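Local coordinates for protein hyperpolarization-activated (Ih) channel (Strongylocentrotus purpuratus, PDB 2PTM) that probably forms part of a hyperpolarization-activated, voltage-gated cation channel of the cell membrane, here as its cytoplasmic C-terminal region with cyclic AMP bound, at residues A[167-170]-A[171-174]. Sequence-based numbering, arbitrary orientation.
Sequences SLSV and QHFN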
loop_
_atom_site.group_PDB
_atom_site.type_symbol
_atom_site.label_atom_id
_atom_site.label_comp_id
_atom_site.label_asym_id
_atom_site.label_seq_id
_atom_site.Cartn_x
_atom_site.Cartn_y
_atom_site.Cartn_z
ATOM N N SER A 167 0.610 -5.421 -20.134
ATOM C CA SER A 167 -0.781 -5.103 -19.824
ATOM C C SER A 167 -0.939 -3.657 -19.373
ATOM O O SER A 167 0.009 -3.051 -18.870
ATOM C CB SER A 167 -1.329 -6.056 -18.757
ATOM O OG SER A 167 -0.582 -5.953 -17.554
ATOM N N LEU A 168 -2.138 -3.109 -19.577
ATOM C CA LEU A 168 -2.502 -1.790 -19.081
ATOM C C LEU A 168 -3.794 -1.957 -18.286
ATOM O O LEU A 168 -4.797 -2.412 -18.831
ATOM C CB LEU A 168 -2.755 -0.846 -20.261
ATOM C CG LEU A 168 -2.874 0.649 -19.989
ATOM C CD1 LEU A 168 -1.537 1.210 -19.513
ATOM C CD2 LEU A 168 -3.328 1.340 -21.280
ATOM N N SER A 169 -3.778 -1.585 -17.008
ATOM C CA SER A 169 -4.927 -1.790 -16.130
ATOM C C SER A 169 -6.091 -0.899 -16.544
ATOM O O SER A 169 -5.898 0.085 -17.248
ATOM C CB SER A 169 -4.541 -1.463 -14.692
ATOM O OG SER A 169 -4.350 -0.066 -14.553
ATOM N N VAL A 170 -7.298 -1.236 -16.105
ATOM C CA VAL A 170 -8.465 -0.431 -16.469
ATOM C C VAL A 170 -8.304 1.007 -15.961
ATOM O O VAL A 170 -8.680 1.961 -16.642
ATOM C CB VAL A 170 -9.795 -1.073 -15.990
ATOM C CG1 VAL A 170 -9.727 -1.418 -14.516
ATOM C CG2 VAL A 170 -10.986 -0.154 -16.289
ATOM N N GLN A 171 -7.714 1.173 -14.781
ATOM C CA GLN A 171 -7.514 2.518 -14.245
ATOM C C GLN A 171 -6.559 3.336 -15.109
ATOM O O GLN A 171 -6.851 4.483 -15.433
ATOM C CB GLN A 171 -7.036 2.479 -12.788
ATOM C CG GLN A 171 -6.411 1.155 -12.387
ATOM C CD GLN A 171 -7.448 0.125 -11.970
ATOM O OE1 GLN A 171 -8.400 0.439 -11.245
ATOM N NE2 GLN A 171 -7.269 -1.112 -12.420
ATOM N N HIS A 172 -5.430 2.744 -15.491
ATOM C CA HIS A 172 -4.463 3.440 -16.340
ATOM C C HIS A 172 -4.993 3.657 -17.758
ATOM O O HIS A 172 -4.744 4.695 -18.369
ATOM C CB HIS A 172 -3.131 2.680 -16.394
ATOM C CG HIS A 172 -2.467 2.523 -15.061
ATOM N ND1 HIS A 172 -2.450 3.525 -14.112
ATOM C CD2 HIS A 172 -1.776 1.489 -14.524
ATOM C CE1 HIS A 172 -1.789 3.111 -13.045
ATOM N NE2 HIS A 172 -1.371 1.877 -13.269
ATOM N N PHE A 173 -5.693 2.651 -18.278
ATOM C CA PHE A 173 -6.353 2.722 -19.579
ATOM C C PHE A 173 -7.248 3.956 -19.638
ATOM O O PHE A 173 -7.146 4.778 -20.559
ATOM C CB PHE A 173 -7.168 1.439 -19.787
ATOM C CG PHE A 173 -7.979 1.401 -21.058
ATOM C CD1 PHE A 173 -7.438 0.890 -22.229
ATOM C CD2 PHE A 173 -9.295 1.833 -21.068
ATOM C CE1 PHE A 173 -8.190 0.826 -23.395
ATOM C CE2 PHE A 173 -10.056 1.779 -22.232
ATOM C CZ PHE A 173 -9.500 1.272 -23.400
ATOM N N ASN A 174 -8.116 4.096 -18.647
ATOM C CA ASN A 174 -9.038 5.219 -18.619
ATOM C C ASN A 174 -8.317 6.548 -18.420
ATOM O O ASN A 174 -8.759 7.574 -18.909
ATOM C CB ASN A 174 -10.122 5.006 -17.559
ATOM C CG ASN A 174 -11.226 4.083 -18.038
ATOM O OD1 ASN A 174 -11.762 4.251 -19.136
ATOM N ND2 ASN A 174 -11.574 3.103 -17.215
#
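Ser169 caps the helix that starts just after it: its OG accepts a hydrogen bond from the backbone N of His172 (3.2 Å), and at 167° the bond is close to straight. With chi1 at 70°, OG sits between the serine's own N and carbonyl carbon, which brings it to the N-H of His172 at the start of helix 170-179. The same hydroxyl also meets the imidazole obliquely, its OG 3.0 Å from CD2 of His172, while CG of Gln171 lies 3.2 Å from OG of Ser169. Bent at chi2 (-84°), the Gln171 chain folds back so that its amide, through NE2, lies against CB of Ser169 and CG1 of Val170.

Ser169 works through its backbone too. Its O accepts from N of Phe173 at 2.8 Å, with the donor nearly in line with the carbonyl, and the next helical bond runs from Asn174 N to Val170 O (3.0 Å). The Asn174 side chain lies alongside that of Val170, both pointing the same way, with ND2 3.4 Å from CG2 of Val170; its OD1 is held by Arg184.

On the inner side, the two methyls of Leu168 divide their contacts. CD1 touches CB of His172, whereas CD2 rests on CA of Phe173 at 3.7 Å and approaches the phenyl ring obliquely. That ring leads away into the interior, meeting Met115 of strand 114-118 and Leu147 and Leu148 of helix 145-149, whose first residues belong to the cyclic AMP site; Leu93 of helix 84-93 touches both Leu168 and His172. This is a serine N-cap at the junction where the last strand of the cyclic nucleotide-binding domain's beta-roll, 163-169, passes directly into helix 170-179.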